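Local coordinates for putative lipoprotein (Campylobacter jejuni subsp. jejuni, PDB 2G5G) that binds heme as a cofacial pair with tyrosine as ligand, in a dimer, and probably takes part in bacterial heme transport, at residues Leu39-His51 with Asn213-Ser225. Residues are numbered along the deposited sequence; the frame is centred on the assembly and turned at random.
Sequences LLKADVILLGEKH and NKVLLLAGSYHTS
Lys214 reaches back over the turn Leu39-Ala42 and bonds two of its carbonyls. Lys214 NZ lies 2.6 Å from Ala42 O and 3.0 Å from Leu40 O, well above the plane of the latter carbonyl. Bends at chi3 (-60°) and chi4 (-64°) curl the amine onto these oxygens. Asp43 forms no direct salt bridge with it; a water joins Asp43 OD1 to Lys214 NZ. The other carboxylate oxygen, Asp43 OD2, takes the backbone N-H of Lys242.

From here strands 44-49 and 214-220 run parallel. Leu217 pairs with strand 44-49 through both backbone groups: its N donates to Ile45 O at 2.8 Å, and its O accepts Leu47 N. Ile45 CG2 meets Leu216 CD1 on one face of the sheet, where Leu47 CD1 also touches Leu218 CD1 at 4.1 Å. On the other face the branches of Val44 and Val215 lie side by side. The two strands are inner members of the mixed sheet in the ChaN heme-uptake family, with strand 243-248 beyond 44-49 and strand 78-82 beyond 214-220.

The ladder ends at Glu49 O, which accepts Ser221 N at 3.0 Å as helix 221-224 begins. Gly220 is the N-cap. Thr224 of that helix points toward strand 44-49, and its OG1 packs 3.3 Å from Gly48 CA. The His51 ring lies obliquely against Gly220, with CE1 3.4 Å from Gly220 N. His51 ND1 donates to Glu49 OE2 at 2.6 Å, on the anti side of the carboxylate and tilted out of its plane, which helps fix the ring. Tyr123 also bonds Glu49 OE2, while Lys57 and Gln60 hold OE1.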
ATOM      1  N   LEU A  39     -27.876   7.102 -25.862  1.00 21.50           N
ATOM      2  CA  LEU A  39     -27.114   7.659 -24.727  1.00 21.16           C
ATOM      3  C   LEU A  39     -27.592   9.041 -24.333  1.00 22.47           C
ATOM      4  O   LEU A  39     -27.592   9.399 -23.154  1.00 22.08           O
ATOM      5  CB  LEU A  39     -25.614   7.742 -25.045  1.00 21.51           C
ATOM      6  CG  LEU A  39     -24.846   6.439 -25.330  1.00 20.14           C
ATOM      7  CD1 LEU A  39     -23.393   6.752 -25.405  1.00 17.38           C
ATOM      8  CD2 LEU A  39     -25.098   5.399 -24.236  1.00 20.25           C
ATOM      9  N   LEU A  40     -28.002   9.811 -25.326  1.00 22.00           N
ATOM     10  CA  LEU A  40     -28.516  11.155 -25.099  1.00 23.69           C
ATOM     11  C   LEU A  40     -29.760  11.164 -24.185  1.00 23.14           C
ATOM     12  O   LEU A  40     -30.057  12.167 -23.543  1.00 23.69           O
ATOM     13  CB  LEU A  40     -28.890  11.743 -26.468  1.00 24.35           C
ATOM     14  CG  LEU A  40     -28.023  12.814 -27.153  1.00 27.20           C
ATOM     15  CD1 LEU A  40     -26.733  13.265 -26.437  1.00 28.80           C
ATOM     16  CD2 LEU A  40     -27.836  12.569 -28.652  1.00 25.67           C
ATOM     17  N   LYS A  41     -30.478  10.048 -24.137  1.00 21.95           N
ATOM     18  CA  LYS A  41     -31.673   9.906 -23.294  1.00 21.63           C
ATOM     19  C   LYS A  41     -31.331   9.746 -21.791  1.00 20.54           C
ATOM     20  O   LYS A  41     -32.171   9.974 -20.918  1.00 20.28           O
ATOM     21  CB  LYS A  41     -32.491   8.710 -23.741  1.00 21.95           C
ATOM     22  CG  LYS A  41     -32.908   8.753 -25.203  1.00 24.73           C
ATOM     23  CD  LYS A  41     -33.680   7.491 -25.568  1.00 26.90           C
ATOM     24  CE  LYS A  41     -34.421   7.710 -26.905  1.00 27.97           C
ATOM     25  NZ  LYS A  41     -34.911   6.413 -27.429  1.00 29.11           N
ATOM     26  N   ALA A  42     -30.108   9.327 -21.506  1.00 19.97           N
ATOM     27  CA  ALA A  42     -29.700   9.005 -20.139  1.00 19.31           C
ATOM     28  C   ALA A  42     -29.351  10.264 -19.380  1.00 18.68           C
ATOM     29  O   ALA A  42     -28.997  11.271 -19.984  1.00 17.86           O
ATOM     30  CB  ALA A  42     -28.519   8.026 -20.145  1.00 18.83           C
ATOM     31  N   ASP A  43     -29.477  10.215 -18.050  1.00 18.56           N
ATOM     32  CA  ASP A  43     -28.975  11.293 -17.187  1.00 18.34           C
ATOM     33  C   ASP A  43     -27.521  11.093 -16.760  1.00 17.96           C
ATOM     34  O   ASP A  43     -26.791  12.067 -16.521  1.00 17.18           O
ATOM     35  CB  ASP A  43     -29.870  11.440 -15.925  1.00 17.56           C
ATOM     36  CG  ASP A  43     -31.321  11.667 -16.290  1.00 19.28           C
ATOM     37  OD1 ASP A  43     -31.569  12.704 -16.912  1.00 18.42           O
ATOM     38  OD2 ASP A  43     -32.182  10.796 -16.036  1.00 19.04           O
ATOM     39  N   VAL A  44     -27.140   9.833 -16.631  1.00 17.37           N
ATOM     40  CA  VAL A  44     -25.792   9.436 -16.240  1.00 18.38           C
ATOM     41  C   VAL A  44     -25.285   8.391 -17.249  1.00 17.72           C
ATOM     42  O   VAL A  44     -25.908   7.341 -17.443  1.00 18.26           O
ATOM     43  CB  VAL A  44     -25.780   8.793 -14.838  1.00 19.45           C
ATOM     44  CG1 VAL A  44     -24.372   8.339 -14.475  1.00 18.70           C
ATOM     45  CG2 VAL A  44     -26.359   9.788 -13.770  1.00 19.18           C
ATOM     46  N   ILE A  45     -24.151   8.667 -17.850  1.00 17.87           N
ATOM     47  CA  ILE A  45     -23.564   7.739 -18.803  1.00 19.46           C
ATOM     48  C   ILE A  45     -22.262   7.282 -18.184  1.00 19.25           C
ATOM     49  O   ILE A  45     -21.373   8.095 -17.931  1.00 19.33           O
ATOM     50  CB  ILE A  45     -23.294   8.408 -20.190  1.00 20.50           C
ATOM     51  CG1 ILE A  45     -24.607   8.839 -20.842  1.00 20.77           C
ATOM     52  CG2 ILE A  45     -22.548   7.432 -21.124  1.00 20.88           C
ATOM     53  CD1 ILE A  45     -24.479  10.077 -21.747  1.00 19.24           C
ATOM     54  N   LEU A  46     -22.154   5.989 -17.889  1.00 18.77           N
ATOM     55  CA  LEU A  46     -20.875   5.451 -17.434  1.00 19.96           C
ATOM     56  C   LEU A  46     -20.070   4.858 -18.589  1.00 19.95           C
ATOM     57  O   LEU A  46     -20.611   4.073 -19.355  1.00 21.41           O
ATOM     58  CB  LEU A  46     -21.039   4.407 -16.327  1.00 19.39           C
ATOM     59  CG  LEU A  46     -21.667   4.819 -15.003  1.00 23.01           C
ATOM     60  CD1 LEU A  46     -23.143   4.842 -15.180  1.00 24.05           C
ATOM     61  CD2 LEU A  46     -21.312   3.769 -13.946  1.00 24.42           C
ATOM     62  N   LEU A  47     -18.800   5.254 -18.702  1.00 18.46           N
ATOM     63  CA  LEU A  47     -17.898   4.809 -19.789  1.00 19.27           C
ATOM     64  C   LEU A  47     -16.724   4.090 -19.156  1.00 20.22           C
ATOM     65  O   LEU A  47     -15.878   4.719 -18.474  1.00 20.00           O
ATOM     66  CB  LEU A  47     -17.352   6.012 -20.560  1.00 19.18           C
ATOM     67  CG  LEU A  47     -17.228   5.991 -22.086  1.00 22.81           C
ATOM     68  CD1 LEU A  47     -16.208   7.006 -22.599  1.00 20.87           C
ATOM     69  CD2 LEU A  47     -17.161   4.625 -22.817  1.00 22.14           C
ATOM     70  N   GLY A  48     -16.690   2.770 -19.349  1.00 20.56           N
ATOM     71  CA  GLY A  48     -15.687   1.914 -18.736  1.00 21.44           C
ATOM     72  C   GLY A  48     -14.515   1.720 -19.683  1.00 21.89           C
ATOM     73  O   GLY A  48     -14.720   1.475 -20.868  1.00 22.48           O
ATOM     74  N   GLU A  49     -13.306   1.819 -19.135  1.00 23.05           N
ATOM     75  CA  GLU A  49     -12.076   1.730 -19.914  1.00 23.56           C
ATOM     76  C   GLU A  49     -11.039   0.797 -19.255  1.00 24.44           C
ATOM     77  O   GLU A  49     -11.126   0.479 -18.064  1.00 24.96           O
ATOM     78  CB  GLU A  49     -11.459   3.125 -20.116  1.00 23.88           C
ATOM     79  CG  GLU A  49     -10.921   3.736 -18.806  1.00 22.10           C
ATOM     80  CD  GLU A  49      -9.740   4.722 -19.004  1.00 23.57           C
ATOM     81  OE1 GLU A  49      -9.442   5.138 -20.138  1.00 24.29           O
ATOM     82  OE2 GLU A  49      -9.111   5.057 -17.990  1.00 22.28           O
ATOM     83  N   LYS A  50     -10.078   0.365 -20.062  1.00 26.26           N
ATOM     84  CA  LYS A  50      -8.829  -0.209 -19.557  1.00 28.68           C
ATOM     85  C   LYS A  50      -7.809   0.959 -19.610  1.00 29.39           C
ATOM     86  O   LYS A  50      -7.602   1.537 -20.678  1.00 28.39           O
ATOM     87  CB  LYS A  50      -8.396  -1.362 -20.464  1.00 29.17           C
ATOM     88  CG  LYS A  50      -7.138  -2.124 -19.989  1.00 30.31           C
ATOM     89  CD  LYS A  50      -6.842  -3.279 -20.949  1.00 29.82           C
ATOM     90  CE  LYS A  50      -5.540  -3.998 -20.577  1.00 32.08           C
ATOM     91  NZ  LYS A  50      -4.357  -3.295 -21.158  1.00 31.75           N
ATOM     92  N   HIS A  51      -7.195   1.278 -18.470  1.00 30.92           N
ATOM     93  CA  HIS A  51      -6.508   2.576 -18.282  1.00 33.97           C
ATOM     94  C   HIS A  51      -5.313   2.870 -19.203  1.00 35.05           C
ATOM     95  O   HIS A  51      -4.967   4.036 -19.422  1.00 36.11           O
ATOM     96  CB  HIS A  51      -6.145   2.787 -16.807  1.00 33.60           C
ATOM     97  CG  HIS A  51      -7.327   2.772 -15.877  1.00 36.94           C
ATOM     98  ND1 HIS A  51      -8.335   3.718 -15.923  1.00 39.42           N
ATOM     99  CD2 HIS A  51      -7.657   1.928 -14.870  1.00 37.23           C
ATOM    100  CE1 HIS A  51      -9.231   3.455 -14.986  1.00 35.98           C
ATOM    101  NE2 HIS A  51      -8.848   2.367 -14.344  1.00 39.72           N
ATOM    102  N   ASN A 213     -26.783  18.392 -13.710  1.00 20.53           N
ATOM    103  CA  ASN A 213     -26.717  18.338 -15.180  1.00 20.20           C
ATOM    104  C   ASN A 213     -26.489  16.905 -15.650  1.00 19.85           C
ATOM    105  O   ASN A 213     -26.007  16.086 -14.898  1.00 19.07           O
ATOM    106  CB  ASN A 213     -25.574  19.185 -15.714  1.00 18.97           C
ATOM    107  CG  ASN A 213     -25.714  20.660 -15.359  1.00 21.65           C
ATOM    108  OD1 ASN A 213     -26.816  21.201 -15.398  1.00 20.45           O
ATOM    109  ND2 ASN A 213     -24.595  21.306 -15.006  1.00 20.20           N
ATOM    110  N   LYS A 214     -26.839  16.627 -16.907  1.00 19.99           N
ATOM    111  CA  LYS A 214     -26.422  15.373 -17.529  1.00 18.97           C
ATOM    112  C   LYS A 214     -24.914  15.211 -17.369  1.00 19.17           C
ATOM    113  O   LYS A 214     -24.118  16.185 -17.394  1.00 18.99           O
ATOM    114  CB  LYS A 214     -26.880  15.314 -18.994  1.00 19.13           C
ATOM    115  CG  LYS A 214     -26.853  13.888 -19.579  1.00 19.71           C
ATOM    116  CD  LYS A 214     -27.103  13.867 -21.143  1.00 20.04           C
ATOM    117  CE  LYS A 214     -28.469  14.452 -21.516  1.00 19.55           C
ATOM    118  NZ  LYS A 214     -29.631  13.645 -20.959  1.00 23.55           N
ATOM    119  N   VAL A 215     -24.485  13.968 -17.189  1.00 19.04           N
ATOM    120  CA  VAL A 215     -23.090  13.728 -16.803  1.00 19.29           C
ATOM    121  C   VAL A 215     -22.605  12.417 -17.376  1.00 18.91           C
ATOM    122  O   VAL A 215     -23.369  11.419 -17.393  1.00 17.99           O
ATOM    123  CB  VAL A 215     -22.878  13.813 -15.250  1.00 18.44           C
ATOM    124  CG1 VAL A 215     -23.699  12.723 -14.473  1.00 19.91           C
ATOM    125  CG2 VAL A 215     -21.355  13.747 -14.855  1.00 20.68           C
ATOM    126  N   LEU A 216     -21.359  12.443 -17.871  1.00 18.07           N
ATOM    127  CA  LEU A 216     -20.632  11.229 -18.242  1.00 18.25           C
ATOM    128  C   LEU A 216     -19.456  10.974 -17.269  1.00 19.18           C
ATOM    129  O   LEU A 216     -18.649  11.891 -16.998  1.00 18.76           O
ATOM    130  CB  LEU A 216     -20.100  11.341 -19.679  1.00 17.04           C
ATOM    131  CG  LEU A 216     -19.315  10.102 -20.189  1.00 18.91           C
ATOM    132  CD1 LEU A 216     -19.562   9.825 -21.637  1.00 24.13           C
ATOM    133  CD2 LEU A 216     -17.850  10.368 -19.946  1.00 22.99           C
ATOM    134  N   LEU A 217     -19.367   9.738 -16.757  1.00 18.14           N
ATOM    135  CA  LEU A 217     -18.222   9.288 -15.982  1.00 19.97           C
ATOM    136  C   LEU A 217     -17.253   8.491 -16.854  1.00 21.37           C
ATOM    137  O   LEU A 217     -17.675   7.614 -17.636  1.00 21.61           O
ATOM    138  CB  LEU A 217     -18.636   8.419 -14.796  1.00 17.78           C
ATOM    139  CG  LEU A 217     -17.523   7.796 -13.911  1.00 19.15           C
ATOM    140  CD1 LEU A 217     -16.946   8.788 -12.897  1.00 17.01           C
ATOM    141  CD2 LEU A 217     -18.070   6.579 -13.202  1.00 16.76           C
ATOM    142  N   LEU A 218     -15.969   8.805 -16.725  1.00 21.27           N
ATOM    143  CA  LEU A 218     -14.925   7.902 -17.224  1.00 23.36           C
ATOM    144  C   LEU A 218     -14.268   7.238 -16.016  1.00 23.23           C
ATOM    145  O   LEU A 218     -13.831   7.914 -15.083  1.00 23.30           O
ATOM    146  CB  LEU A 218     -13.872   8.638 -18.078  1.00 22.88           C
ATOM    147  CG  LEU A 218     -12.730   7.760 -18.620  1.00 23.70           C
ATOM    148  CD1 LEU A 218     -13.274   6.829 -19.704  1.00 23.28           C
ATOM    149  CD2 LEU A 218     -11.556   8.661 -19.151  1.00 23.98           C
ATOM    150  N   ALA A 219     -14.218   5.902 -16.022  1.00 23.64           N
ATOM    151  CA  ALA A 219     -13.695   5.134 -14.892  1.00 23.38           C
ATOM    152  C   ALA A 219     -13.296   3.751 -15.416  1.00 23.15           C
ATOM    153  O   ALA A 219     -13.603   3.395 -16.532  1.00 22.97           O
ATOM    154  CB  ALA A 219     -14.757   4.982 -13.746  1.00 23.57           C
ATOM    155  N   GLY A 220     -12.567   2.992 -14.614  1.00 23.91           N
ATOM    156  CA  GLY A 220     -12.147   1.674 -15.069  1.00 23.90           C
ATOM    157  C   GLY A 220     -13.367   0.790 -15.194  1.00 23.79           C
ATOM    158  O   GLY A 220     -14.374   1.002 -14.510  1.00 23.55           O
ATOM    159  N   SER A 221     -13.261  -0.215 -16.051  1.00 23.74           N
ATOM    160  CA  SER A 221     -14.326  -1.180 -16.251  1.00 23.97           C
ATOM    161  C   SER A 221     -14.868  -1.831 -14.982  1.00 23.40           C
ATOM    162  O   SER A 221     -16.075  -2.090 -14.909  1.00 23.09           O
ATOM    163  CB  SER A 221     -13.896  -2.225 -17.274  1.00 22.85           C
ATOM    164  OG  SER A 221     -13.877  -1.590 -18.544  1.00 28.24           O
ATOM    165  N   TYR A 222     -14.019  -2.131 -13.978  1.00 24.74           N
ATOM    166  CA  TYR A 222     -14.562  -2.778 -12.762  1.00 24.96           C
ATOM    167  C   TYR A 222     -15.502  -1.852 -12.004  1.00 23.63           C
ATOM    168  O   TYR A 222     -16.460  -2.320 -11.352  1.00 22.20           O
ATOM    169  CB  TYR A 222     -13.484  -3.341 -11.827  1.00 27.89           C
ATOM    170  CG  TYR A 222     -12.566  -4.350 -12.498  1.00 30.84           C
ATOM    171  CD1 TYR A 222     -13.053  -5.255 -13.440  1.00 35.19           C
ATOM    172  CD2 TYR A 222     -11.211  -4.391 -12.192  1.00 33.95           C
ATOM    173  CE1 TYR A 222     -12.206  -6.192 -14.060  1.00 35.31           C
ATOM    174  CE2 TYR A 222     -10.358  -5.310 -12.802  1.00 35.84           C
ATOM    175  CZ  TYR A 222     -10.865  -6.211 -13.725  1.00 35.69           C
ATOM    176  OH  TYR A 222     -10.017  -7.106 -14.337  1.00 35.64           O
ATOM    177  N   HIS A 223     -15.245  -0.547 -12.135  1.00 21.46           N
ATOM    178  CA  HIS A 223     -16.083   0.495 -11.541  1.00 21.20           C
ATOM    179  C   HIS A 223     -17.417   0.721 -12.266  1.00 19.52           C
ATOM    180  O   HIS A 223     -18.430   0.994 -11.647  1.00 20.25           O
ATOM    181  CB  HIS A 223     -15.274   1.817 -11.500  1.00 20.10           C
ATOM    182  CG  HIS A 223     -14.135   1.769 -10.540  1.00 22.43           C
ATOM    183  ND1 HIS A 223     -14.318   1.693  -9.180  1.00 21.96           N
ATOM    184  CD2 HIS A 223     -12.797   1.781 -10.744  1.00 25.94           C
ATOM    185  CE1 HIS A 223     -13.141   1.652  -8.581  1.00 26.09           C
ATOM    186  NE2 HIS A 223     -12.201   1.711  -9.508  1.00 25.69           N
ATOM    187  N   THR A 224     -17.405   0.604 -13.569  1.00 20.19           N
ATOM    188  CA  THR A 224     -18.615   0.882 -14.336  1.00 19.86           C
ATOM    189  C   THR A 224     -19.539  -0.336 -14.424  1.00 20.70           C
ATOM    190  O   THR A 224     -20.717  -0.208 -14.803  1.00 20.99           O
ATOM    191  CB  THR A 224     -18.303   1.444 -15.705  1.00 20.37           C
ATOM    192  OG1 THR A 224     -17.634   0.459 -16.497  1.00 18.94           O
ATOM    193  CG2 THR A 224     -17.445   2.758 -15.575  1.00 18.76           C
ATOM    194  N   SER A 225     -18.997  -1.510 -14.078  1.00 20.70           N
ATOM    195  CA  SER A 225     -19.731  -2.757 -14.168  1.00 20.83           C
ATOM    196  C   SER A 225     -21.068  -2.703 -13.414  1.00 21.11           C
ATOM    197  O   SER A 225     -21.121  -2.425 -12.215  1.00 20.43           O
ATOM    198  CB  SER A 225     -18.897  -3.921 -13.609  1.00 21.21           C
ATOM    199  OG  SER A 225     -19.744  -5.053 -13.426  1.00 18.86           O
TER
HETATM  200  O   HOH W   1     -27.273  13.695 -14.351  1.00 16.52           O
HETATM  201  O   HOH W   2     -30.062  14.456 -18.014  1.00 20.88           O